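Local coordinates for protein phosphoribosyl-aminoimidazole carboxylase (Aspergillus clavatus, PDB 3K5I) that probably uses ATP to carboxylate 5-aminoimidazole ribonucleotide to its N5-carboxyamino form in purine biosynthesis, as an ATP-grasp enzyme, at residues Glu209-Val214 with Pro225-Val230; Phe271-Phe276 with Ile283-Ile288; Val221-Thr226 with Lys253-Ala258. All coordinates share one frame; numbering follows the deposited sequence.

Overall arrangement
All three contacts belong to the ATP-grasp domain and gather round one antiparallel sheet. Contacts 1 and 2 are buried strand pairs lying side by side: strands 206-216 and 269-278 are neighbours, so two hairpins are joined into one layer. Both reach ADP, contact 1 at the ribose through Glu209 and contact 2 at the phosphates through a magnesium ion. Contact 3 shares Pro225 and Thr226 with contact 1 but is only partly buried and lies away from the nucleotide, where helix 248-263 covers the sheet. Backbone ladders dominate the first two, with acidic groups facing the nucleotide or its magnesium ion; contact 3 depends on the amide of Gln255.

Contact 1 (Glu209-Val214 with Pro225-Val230); sequences ELAVIV and PTVETV. With ADP (adenosine-5'-diphosphate), chain G.
Thr229 has OG1 between its backbone N and carbonyl carbon (chi1 51°), which sets the hydroxyl beside Glu209, 3.5 Å from OG1 to Glu209 CB, and turns the methyl CG2 toward Ala211 CB. In Thr226 it is CG2 that lies opposite the backbone N (chi1 -57°); this methyl meets Leu210 CD2 at 4.0 Å, while OG1, which accepts a hydrogen bond from Gln255 NE2 of helix 248-263, comes within 3.6 Å of Val212 CG2. Ala211, with a lone methyl, fits between Val227 CG2 and Thr229 CG2.

The ladder between strands 206-216 and 221-232 is antiparallel. Ala211 and Val227 form a hydrogen-bonded pair, in which Val227 N donates to Ala211 O at 3.1 Å with a nearly straight bond (177° at the hydrogen), and Ala211 N returns a bond to Val227 O. Thr229 N adds one to Glu209 O, 2.9 Å. Further along, where strand 221-232 is interrupted, a water links Ile213 N and Pro225 O; direct pairing resumes between Ile213 and Tyr224.

Glu209 runs extended beyond CG, carrying its carboxylate from the sheet to ADP. There OE1 accepts a hydrogen bond from ribose O2' at 3.1 Å and another from Gln231 NE2. Glu228, on the face with Leu210, instead forms a salt bridge with Arg244. A carboxylate held by Gln231 and carried by a strand paired on both sides is therefore well placed to recognise the hydroxyl of the nucleotide's ribose.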
loop_
_atom_site.group_PDB
_atom_site.type_symbol
_atom_site.label_atom_id
_atom_site.label_comp_id
_atom_site.label_asym_id
_atom_site.label_seq_id
_atom_site.Cartn_x
_atom_site.Cartn_y
_atom_site.Cartn_z
ATOM N N GLU A 209 -15.857 22.600 6.374
ATOM C CA GLU A 209 -16.175 21.934 5.132
ATOM C C GLU A 209 -16.133 20.458 5.344
ATOM O O GLU A 209 -15.291 19.905 6.071
ATOM C CB GLU A 209 -15.095 22.267 4.107
ATOM C CG GLU A 209 -15.347 23.598 3.512
ATOM C CD GLU A 209 -14.383 23.901 2.414
ATOM O OE1 GLU A 209 -13.265 24.311 2.792
ATOM O OE2 GLU A 209 -14.764 23.813 1.216
ATOM N N LEU A 210 -17.028 19.820 4.613
ATOM C CA LEU A 210 -17.100 18.374 4.711
ATOM C C LEU A 210 -17.114 17.665 3.373
ATOM O O LEU A 210 -17.445 18.196 2.316
ATOM C CB LEU A 210 -18.374 18.014 5.471
ATOM C CG LEU A 210 -18.562 18.866 6.735
ATOM C CD1 LEU A 210 -20.038 19.067 6.951
ATOM C CD2 LEU A 210 -18.006 18.124 7.950
ATOM N N ALA A 211 -16.753 16.404 3.459
ATOM C CA ALA A 211 -16.774 15.581 2.276
ATOM C C ALA A 211 -17.219 14.144 2.589
ATOM O O ALA A 211 -16.897 13.619 3.646
ATOM C CB ALA A 211 -15.333 15.627 1.660
ATOM N N VAL A 212 -17.962 13.468 1.702
ATOM C CA VAL A 212 -18.345 12.047 1.898
ATOM C C VAL A 212 -17.924 11.342 0.606
ATOM O O VAL A 212 -18.288 11.784 -0.502
ATOM C CB VAL A 212 -19.918 11.778 2.121
ATOM C CG1 VAL A 212 -20.310 10.182 2.205
ATOM C CG2 VAL A 212 -20.261 12.364 3.526
ATOM N N ILE A 213 -17.191 10.237 0.724
ATOM C CA ILE A 213 -16.841 9.428 -0.453
ATOM C C ILE A 213 -18.006 8.375 -0.630
ATOM O O ILE A 213 -18.150 7.530 0.256
ATOM C CB ILE A 213 -15.557 8.533 -0.283
ATOM C CG1 ILE A 213 -14.227 9.293 -0.432
ATOM C CG2 ILE A 213 -15.552 7.460 -1.351
ATOM C CD1 ILE A 213 -14.284 10.596 -1.323
ATOM N N VAL A 214 -18.803 8.438 -1.712
ATOM C CA VAL A 214 -19.903 7.526 -2.042
ATOM C C VAL A 214 -19.490 6.490 -3.075
ATOM O O VAL A 214 -18.713 6.775 -3.983
ATOM C CB VAL A 214 -21.232 8.159 -2.569
ATOM C CG1 VAL A 214 -22.321 7.036 -2.854
ATOM C CG2 VAL A 214 -21.855 9.016 -1.495
ATOM N N PRO A 225 -17.278 7.245 6.110
ATOM C CA PRO A 225 -17.745 8.268 7.054
ATOM C C PRO A 225 -17.478 9.694 6.540
ATOM O O PRO A 225 -16.660 9.943 5.635
ATOM C CB PRO A 225 -16.884 8.009 8.287
ATOM C CG PRO A 225 -16.670 6.520 8.267
ATOM C CD PRO A 225 -16.410 6.252 6.770
ATOM N N THR A 226 -18.227 10.648 7.075
ATOM C CA THR A 226 -18.084 12.055 6.719
ATOM C C THR A 226 -16.759 12.473 7.380
ATOM O O THR A 226 -16.428 12.088 8.537
ATOM C CB THR A 226 -19.190 12.861 7.422
ATOM O OG1 THR A 226 -20.488 12.356 7.077
ATOM C CG2 THR A 226 -19.060 14.363 7.183
ATOM N N VAL A 227 -15.956 13.177 6.597
ATOM C CA VAL A 227 -14.657 13.727 7.005
ATOM C C VAL A 227 -14.712 15.269 6.929
ATOM O O VAL A 227 -15.613 15.897 6.315
ATOM C CB VAL A 227 -13.439 13.209 6.227
ATOM C CG1 VAL A 227 -13.315 11.681 6.356
ATOM C CG2 VAL A 227 -13.578 13.633 4.860
ATOM N N GLU A 228 -13.795 15.893 7.660
ATOM C CA GLU A 228 -13.710 17.344 7.788
ATOM C C GLU A 228 -12.507 17.723 6.974
ATOM O O GLU A 228 -11.432 17.162 7.202
ATOM C CB GLU A 228 -13.195 17.537 9.220
ATOM C CG GLU A 228 -12.645 18.929 9.427
ATOM C CD GLU A 228 -12.368 19.152 10.894
ATOM O OE1 GLU A 228 -12.470 18.221 11.715
ATOM O OE2 GLU A 228 -12.020 20.280 11.236
ATOM N N THR A 229 -12.650 18.677 6.068
ATOM C CA THR A 229 -11.491 19.012 5.281
ATOM C C THR A 229 -11.095 20.453 5.491
ATOM O O THR A 229 -11.920 21.277 5.856
ATOM C CB THR A 229 -11.829 18.858 3.771
ATOM O OG1 THR A 229 -13.030 19.558 3.394
ATOM C CG2 THR A 229 -12.166 17.433 3.549
ATOM N N VAL A 230 -9.838 20.777 5.229
ATOM C CA VAL A 230 -9.402 22.165 5.380
ATOM C C VAL A 230 -8.703 22.591 4.110
ATOM O O VAL A 230 -7.726 21.976 3.648
ATOM C CB VAL A 230 -8.522 22.453 6.620
ATOM C CG1 VAL A 230 -8.288 23.959 6.704
ATOM C CG2 VAL A 230 -9.156 21.895 7.930
HETATM P PB ADP G . -11.920 22.959 -7.222
HETATM O O1B ADP G . -10.718 23.480 -7.911
HETATM O O2B ADP G . -12.463 22.158 -8.385
HETATM O O3B ADP G . -12.149 21.940 -6.059
HETATM P PA ADP G . -14.012 24.291 -5.540
HETATM O O1A ADP G . -14.268 23.065 -4.780
HETATM O O2A ADP G . -15.330 24.905 -5.942
HETATM O O3A ADP G . -12.988 24.065 -6.758
HETATM O "O5'" ADP G . -13.347 25.235 -4.422
HETATM C "C5'" ADP G . -12.287 24.779 -3.574
HETATM C "C4'" ADP G . -12.466 25.356 -2.192
HETATM O "O4'" ADP G . -12.512 26.804 -2.272
HETATM C "C3'" ADP G . -13.754 25.074 -1.440
HETATM O "O3'" ADP G . -13.457 23.928 -0.626
HETATM C "C2'" ADP G . -13.925 26.240 -0.458
HETATM O "O2'" ADP G . -12.808 26.324 0.476
HETATM C "C1'" ADP G . -13.503 27.313 -1.440
HETATM N N9 ADP G . -14.724 27.814 -2.050
HETATM C C8 ADP G . -15.273 27.325 -3.203
HETATM N N7 ADP G . -16.486 27.878 -3.435
HETATM C C5 ADP G . -16.610 28.786 -2.403
HETATM C C6 ADP G . -17.629 29.772 -2.175
HETATM N N6 ADP G . -18.685 30.062 -2.687
HETATM N N1 ADP G . -17.466 30.528 -1.050
HETATM C C2 ADP G . -16.360 30.459 -0.219
HETATM N N3 ADP G . -15.383 29.636 -0.497
HETATM C C4 ADP G . -15.527 28.810 -1.548
HETATM O O HOH W 1 -13.240 23.061 7.691
HETATM O O HOH W 2 -14.868 19.355 1.380
HETATM O O HOH W 3 -15.424 9.623 3.404
#

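Contact 2 (Phe271-Phe276 with Ile283-Ile288); sequences FGVEMF and IMLCEI. With MG (magnesium ion), chain H; ADP (adenosine-5'-diphosphate), chain G.
Glu274 and Glu287 lie side by side and point the same way, which brings OE2 of each to the magnesium ion; their carboxylate planes are turned 50° apart. Glu274 OE2 binds it at 1.9 Å and Glu287 OE2 at 2.0 Å; ADP O3B, ADP O1A and two waters complete six ligands. The shared cation probably offsets what would otherwise be repulsion between the two acids, and one of its waters donates to Glu274 OE1.

Beyond the metal, Cys286 sets its CB over one face of the Phe276 ring, 3.6 Å from the centroid, while SG sits obliquely to the ring. ADP C2' meets the ring's edge, and Phe206 brings a second, nearly parallel ring. This placement follows from a classic beta bulge in the hairpin of strands 269-278 and 283-289: Cys286 and Glu287 both face Glu274, whose O accepts from Glu287 N at 3.2 Å.

On the other face of the sheet the meetings are apolar. Val273 spreads its two methyls, CG2 against Ile288 CG1 at 3.5 Å and CG1 against Leu285 CD1, crossing Leu285 at about a right angle. Branched aliphatic chains fit this buried side, where Phe271 and Ile288 reach Val262 of helix 248-263.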
loop_
_atom_site.group_PDB
_atom_site.type_symbol
_atom_site.label_atom_id
_atom_site.label_comp_id
_atom_site.label_asym_id
_atom_site.label_seq_id
_atom_site.Cartn_x
_atom_site.Cartn_y
_atom_site.Cartn_z
ATOM N N PHE A 271 -17.560 8.244 -6.089
ATOM C CA PHE A 271 -17.960 9.636 -6.152
ATOM C C PHE A 271 -17.527 10.363 -4.883
ATOM O O PHE A 271 -17.654 9.894 -3.735
ATOM C CB PHE A 271 -19.474 9.739 -6.145
ATOM C CG PHE A 271 -20.087 9.444 -7.460
ATOM C CD1 PHE A 271 -20.194 8.136 -7.897
ATOM C CD2 PHE A 271 -20.542 10.473 -8.254
ATOM C CE1 PHE A 271 -20.759 7.856 -9.109
ATOM C CE2 PHE A 271 -21.096 10.189 -9.475
ATOM C CZ PHE A 271 -21.201 8.880 -9.902
ATOM N N GLY A 272 -17.052 11.572 -5.141
ATOM C CA GLY A 272 -16.593 12.460 -4.082
ATOM C C GLY A 272 -17.568 13.595 -3.857
ATOM O O GLY A 272 -17.827 14.366 -4.776
ATOM N N VAL A 273 -18.048 13.740 -2.619
ATOM C CA VAL A 273 -18.972 14.854 -2.315
ATOM C C VAL A 273 -18.452 15.963 -1.340
ATOM O O VAL A 273 -18.122 15.669 -0.203
ATOM C CB VAL A 273 -20.420 14.367 -2.075
ATOM C CG1 VAL A 273 -21.270 15.534 -1.723
ATOM C CG2 VAL A 273 -20.975 13.627 -3.330
ATOM N N GLU A 274 -18.336 17.216 -1.781
ATOM C CA GLU A 274 -17.840 18.337 -0.984
ATOM C C GLU A 274 -18.987 19.214 -0.483
ATOM O O GLU A 274 -19.764 19.681 -1.298
ATOM C CB GLU A 274 -16.906 19.160 -1.876
ATOM C CG GLU A 274 -15.593 18.409 -1.987
ATOM C CD GLU A 274 -14.560 19.050 -2.929
ATOM O OE1 GLU A 274 -13.531 18.407 -3.184
ATOM O OE2 GLU A 274 -14.728 20.173 -3.442
ATOM N N MET A 275 -19.117 19.421 0.830
ATOM C CA MET A 275 -20.205 20.229 1.387
ATOM C C MET A 275 -19.674 21.233 2.373
ATOM O O MET A 275 -18.571 21.153 2.904
ATOM C CB MET A 275 -21.214 19.368 2.134
ATOM C CG MET A 275 -21.803 18.355 1.186
ATOM S SD MET A 275 -22.470 16.886 1.957
ATOM C CE MET A 275 -21.000 15.955 2.458
ATOM N N PHE A 276 -20.458 22.268 2.590
ATOM C CA PHE A 276 -19.962 23.248 3.531
ATOM C C PHE A 276 -20.901 23.149 4.718
ATOM O O PHE A 276 -22.062 22.790 4.531
ATOM C CB PHE A 276 -20.121 24.671 3.008
ATOM C CG PHE A 276 -19.503 24.980 1.679
ATOM C CD1 PHE A 276 -20.321 25.310 0.617
ATOM C CD2 PHE A 276 -18.147 25.041 1.494
ATOM C CE1 PHE A 276 -19.792 25.665 -0.603
ATOM C CE2 PHE A 276 -17.599 25.383 0.237
ATOM C CZ PHE A 276 -18.431 25.722 -0.812
ATOM N N ILE A 283 -26.762 22.380 5.743
ATOM C CA ILE A 283 -25.772 21.978 4.769
ATOM C C ILE A 283 -25.935 22.349 3.321
ATOM O O ILE A 283 -27.022 22.406 2.730
ATOM C CB ILE A 283 -25.275 20.524 4.953
ATOM C CG1 ILE A 283 -24.900 20.313 6.418
ATOM C CG2 ILE A 283 -24.001 20.271 4.176
ATOM C CD1 ILE A 283 -24.664 18.825 6.811
ATOM N N MET A 284 -24.760 22.591 2.768
ATOM C CA MET A 284 -24.666 22.982 1.383
ATOM C C MET A 284 -23.663 22.087 0.668
ATOM O O MET A 284 -22.652 21.592 1.185
ATOM C CB MET A 284 -24.235 24.436 1.337
ATOM C CG MET A 284 -24.541 25.134 0.058
ATOM S SD MET A 284 -25.316 26.726 0.514
ATOM C CE MET A 284 -24.147 27.834 -0.099
ATOM N N LEU A 285 -24.007 21.860 -0.583
ATOM C CA LEU A 285 -23.125 21.048 -1.378
ATOM C C LEU A 285 -22.138 22.083 -1.930
ATOM O O LEU A 285 -22.511 23.252 -2.108
ATOM C CB LEU A 285 -23.940 20.367 -2.482
ATOM C CG LEU A 285 -22.983 19.613 -3.401
ATOM C CD1 LEU A 285 -23.384 18.154 -3.683
ATOM C CD2 LEU A 285 -22.946 20.460 -4.639
ATOM N N CYS A 286 -20.870 21.704 -2.082
ATOM C CA CYS A 286 -19.849 22.607 -2.612
ATOM C C CYS A 286 -19.593 22.118 -4.041
ATOM O O CYS A 286 -19.508 22.900 -4.960
ATOM C CB CYS A 286 -18.522 22.551 -1.848
ATOM S SG CYS A 286 -17.314 23.556 -2.780
ATOM N N GLU A 287 -19.495 20.810 -4.240
ATOM C CA GLU A 287 -19.259 20.241 -5.563
ATOM C C GLU A 287 -19.225 18.721 -5.424
ATOM O O GLU A 287 -19.068 18.172 -4.317
ATOM C CB GLU A 287 -17.946 20.723 -6.179
ATOM C CG GLU A 287 -16.705 19.848 -5.964
ATOM C CD GLU A 287 -15.480 20.473 -6.643
ATOM O OE1 GLU A 287 -15.675 21.039 -7.737
ATOM O OE2 GLU A 287 -14.332 20.485 -6.138
ATOM N N ILE A 288 -19.472 18.072 -6.558
ATOM C CA ILE A 288 -19.498 16.616 -6.643
ATOM C C ILE A 288 -18.495 16.234 -7.752
ATOM O O ILE A 288 -18.420 16.922 -8.771
ATOM C CB ILE A 288 -20.859 15.969 -6.946
ATOM C CG1 ILE A 288 -20.769 14.452 -6.748
ATOM C CG2 ILE A 288 -21.387 16.330 -8.386
ATOM C CD1 ILE A 288 -22.078 13.604 -6.887
HETATM MG MG MG H . -13.398 21.083 -4.453
HETATM P PB ADP G . -11.920 22.959 -7.222
HETATM O O1B ADP G . -10.718 23.480 -7.911
HETATM O O2B ADP G . -12.463 22.158 -8.385
HETATM O O3B ADP G . -12.149 21.940 -6.059
HETATM P PA ADP G . -14.012 24.291 -5.540
HETATM O O1A ADP G . -14.268 23.065 -4.780
HETATM O O2A ADP G . -15.330 24.905 -5.942
HETATM O O3A ADP G . -12.988 24.065 -6.758
HETATM O "O5'" ADP G . -13.347 25.235 -4.422
HETATM C "C5'" ADP G . -12.287 24.779 -3.574
HETATM C "C4'" ADP G . -12.466 25.356 -2.192
HETATM O "O4'" ADP G . -12.512 26.804 -2.272
HETATM C "C3'" ADP G . -13.754 25.074 -1.440
HETATM O "O3'" ADP G . -13.457 23.928 -0.626
HETATM C "C2'" ADP G . -13.925 26.240 -0.458
HETATM O "O2'" ADP G . -12.808 26.324 0.476
HETATM C "C1'" ADP G . -13.503 27.313 -1.440
HETATM N N9 ADP G . -14.724 27.814 -2.050
HETATM C C8 ADP G . -15.273 27.325 -3.203
HETATM N N7 ADP G . -16.486 27.878 -3.435
HETATM C C5 ADP G . -16.610 28.786 -2.403
HETATM C C6 ADP G . -17.629 29.772 -2.175
HETATM N N6 ADP G . -18.685 30.062 -2.687
HETATM N N1 ADP G . -17.466 30.528 -1.050
HETATM C C2 ADP G . -16.360 30.459 -0.219
HETATM N N3 ADP G . -15.383 29.636 -0.497
HETATM C C4 ADP G . -15.527 28.810 -1.548
HETATM O O HOH W 4 -11.931 19.793 -4.864
HETATM O O HOH W 5 -12.374 22.081 -2.710
#

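Contact 3 (Val221-Thr226 with Lys253-Ala258); sequences VLSYPT and KAQELA
Gln255 reaches from helix 248-263, which packs over the antiparallel sheet of the ATP-grasp domain, to the Ser223-Thr226 bend where strand 221-232 is interrupted. Hydrogen bonds do most of the work. A primary amide suits the place because it both gives and takes: NE2 donates to Tyr224 O at 2.9 Å and to Thr226 OG1 at 3.0 Å, and OE1 accepts from Ser223 OG, also at 3.0 Å. Both NE2 partners lie close to the amide plane, so the three bonds together fix the rotation of the group. The chain bends at chi2 (-94°) to turn its amide from the helix onto the bend, sliding past Thr226 in the opposite direction.

Second partners tie these hydroxyls further into the fold. Arg259, on the same helix, bonds Ser223 OG through NH2, and Thr226 OG1 makes a weak hydrogen bond with Asn251 O.

Apolar contact is slight. Ala254, one residue before Gln255, offers only a methyl, which lets the helix come close to Thr226; Val212 of the neighbouring strand touches Gln255 as well. The Ala254 CB atom rests 4.1 Å from Thr226 CG2 and 3.8 Å from Thr226 OG1.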
loop_
_atom_site.group_PDB
_atom_site.type_symbol
_atom_site.label_atom_id
_atom_site.label_comp_id
_atom_site.label_asym_id
_atom_site.label_seq_id
_atom_site.Cartn_x
_atom_site.Cartn_y
_atom_site.Cartn_z
ATOM N N VAL A 221 -25.617 1.057 -2.676
ATOM C CA VAL A 221 -25.057 2.391 -2.513
ATOM C C VAL A 221 -24.403 2.331 -1.143
ATOM O O VAL A 221 -25.055 2.150 -0.114
ATOM C CB VAL A 221 -26.001 3.604 -2.585
ATOM C CG1 VAL A 221 -25.139 4.867 -2.488
ATOM C CG2 VAL A 221 -26.712 3.683 -3.936
ATOM N N LEU A 222 -23.083 2.455 -1.191
ATOM C CA LEU A 222 -22.228 2.433 -0.026
ATOM C C LEU A 222 -21.609 3.838 0.162
ATOM O O LEU A 222 -21.846 4.744 -0.642
ATOM C CB LEU A 222 -21.160 1.341 -0.223
ATOM C CG LEU A 222 -21.682 -0.037 -0.635
ATOM C CD1 LEU A 222 -20.587 -1.006 -1.040
ATOM C CD2 LEU A 222 -22.506 -0.604 0.532
ATOM N N SER A 223 -20.850 4.023 1.244
ATOM C CA SER A 223 -20.224 5.323 1.537
ATOM C C SER A 223 -19.336 5.233 2.777
ATOM O O SER A 223 -19.545 4.388 3.649
ATOM C CB SER A 223 -21.287 6.383 1.823
ATOM O OG SER A 223 -21.903 6.097 3.078
ATOM N N TYR A 224 -18.352 6.124 2.836
ATOM C CA TYR A 224 -17.425 6.139 3.942
ATOM C C TYR A 224 -17.893 7.180 4.931
ATOM O O TYR A 224 -18.823 7.957 4.616
ATOM C CB TYR A 224 -16.003 6.405 3.439
ATOM C CG TYR A 224 -15.362 5.267 2.618
ATOM C CD1 TYR A 224 -15.564 5.198 1.230
ATOM C CD2 TYR A 224 -14.487 4.341 3.195
ATOM C CE1 TYR A 224 -14.965 4.225 0.455
ATOM C CE2 TYR A 224 -13.866 3.351 2.409
ATOM C CZ TYR A 224 -14.088 3.270 1.064
ATOM O OH TYR A 224 -13.440 2.260 0.332
ATOM N N PRO A 225 -17.278 7.245 6.110
ATOM C CA PRO A 225 -17.745 8.268 7.054
ATOM C C PRO A 225 -17.478 9.694 6.540
ATOM O O PRO A 225 -16.660 9.943 5.635
ATOM C CB PRO A 225 -16.884 8.009 8.287
ATOM C CG PRO A 225 -16.670 6.520 8.267
ATOM C CD PRO A 225 -16.410 6.252 6.770
ATOM N N THR A 226 -18.227 10.648 7.075
ATOM C CA THR A 226 -18.084 12.055 6.719
ATOM C C THR A 226 -16.759 12.473 7.380
ATOM O O THR A 226 -16.428 12.088 8.537
ATOM C CB THR A 226 -19.190 12.861 7.422
ATOM O OG1 THR A 226 -20.488 12.356 7.077
ATOM C CG2 THR A 226 -19.060 14.363 7.183
ATOM N N LYS A 253 -27.068 14.285 8.044
ATOM C CA LYS A 253 -27.647 15.117 7.013
ATOM C C LYS A 253 -26.624 15.141 5.882
ATOM O O LYS A 253 -26.970 15.135 4.712
ATOM C CB LYS A 253 -27.991 16.533 7.481
ATOM C CG LYS A 253 -28.977 17.206 6.510
ATOM C CD LYS A 253 -28.420 18.442 5.775
ATOM C CE LYS A 253 -29.383 19.067 4.735
ATOM N NZ LYS A 253 -29.287 20.544 4.376
ATOM N N ALA A 254 -25.351 15.177 6.246
ATOM C CA ALA A 254 -24.245 15.185 5.305
ATOM C C ALA A 254 -24.322 13.943 4.391
ATOM O O ALA A 254 -24.287 14.006 3.155
ATOM C CB ALA A 254 -22.997 15.092 6.164
ATOM N N GLN A 255 -24.413 12.773 5.008
ATOM C CA GLN A 255 -24.493 11.527 4.266
ATOM C C GLN A 255 -25.640 11.385 3.247
ATOM O O GLN A 255 -25.458 10.882 2.126
ATOM C CB GLN A 255 -24.473 10.402 5.293
ATOM C CG GLN A 255 -23.179 10.374 6.109
ATOM C CD GLN A 255 -22.172 9.426 5.475
ATOM O OE1 GLN A 255 -22.528 8.391 4.927
ATOM N NE2 GLN A 255 -20.923 9.831 5.442
ATOM N N GLU A 256 -26.833 11.824 3.671
ATOM C CA GLU A 256 -28.074 11.838 2.893
ATOM C C GLU A 256 -27.876 12.780 1.735
ATOM O O GLU A 256 -28.096 12.512 0.547
ATOM C CB GLU A 256 -29.171 12.488 3.738
ATOM C CG GLU A 256 -29.582 11.474 4.790
ATOM C CD GLU A 256 -30.509 11.946 5.903
ATOM O OE1 GLU A 256 -30.876 11.043 6.681
ATOM O OE2 GLU A 256 -30.873 13.144 6.009
ATOM N N LEU A 257 -27.371 13.927 2.118
ATOM C CA LEU A 257 -27.109 14.928 1.104
ATOM C C LEU A 257 -26.232 14.359 -0.006
ATOM O O LEU A 257 -26.554 14.464 -1.186
ATOM C CB LEU A 257 -26.403 16.087 1.793
ATOM C CG LEU A 257 -26.060 17.085 0.694
ATOM C CD1 LEU A 257 -27.197 17.295 -0.331
ATOM C CD2 LEU A 257 -25.581 18.404 1.336
ATOM N N ALA A 258 -25.138 13.723 0.406
ATOM C CA ALA A 258 -24.180 13.141 -0.521
ATOM C C ALA A 258 -24.731 12.047 -1.399
ATOM O O ALA A 258 -24.356 11.952 -2.574
ATOM C CB ALA A 258 -22.981 12.600 0.200
#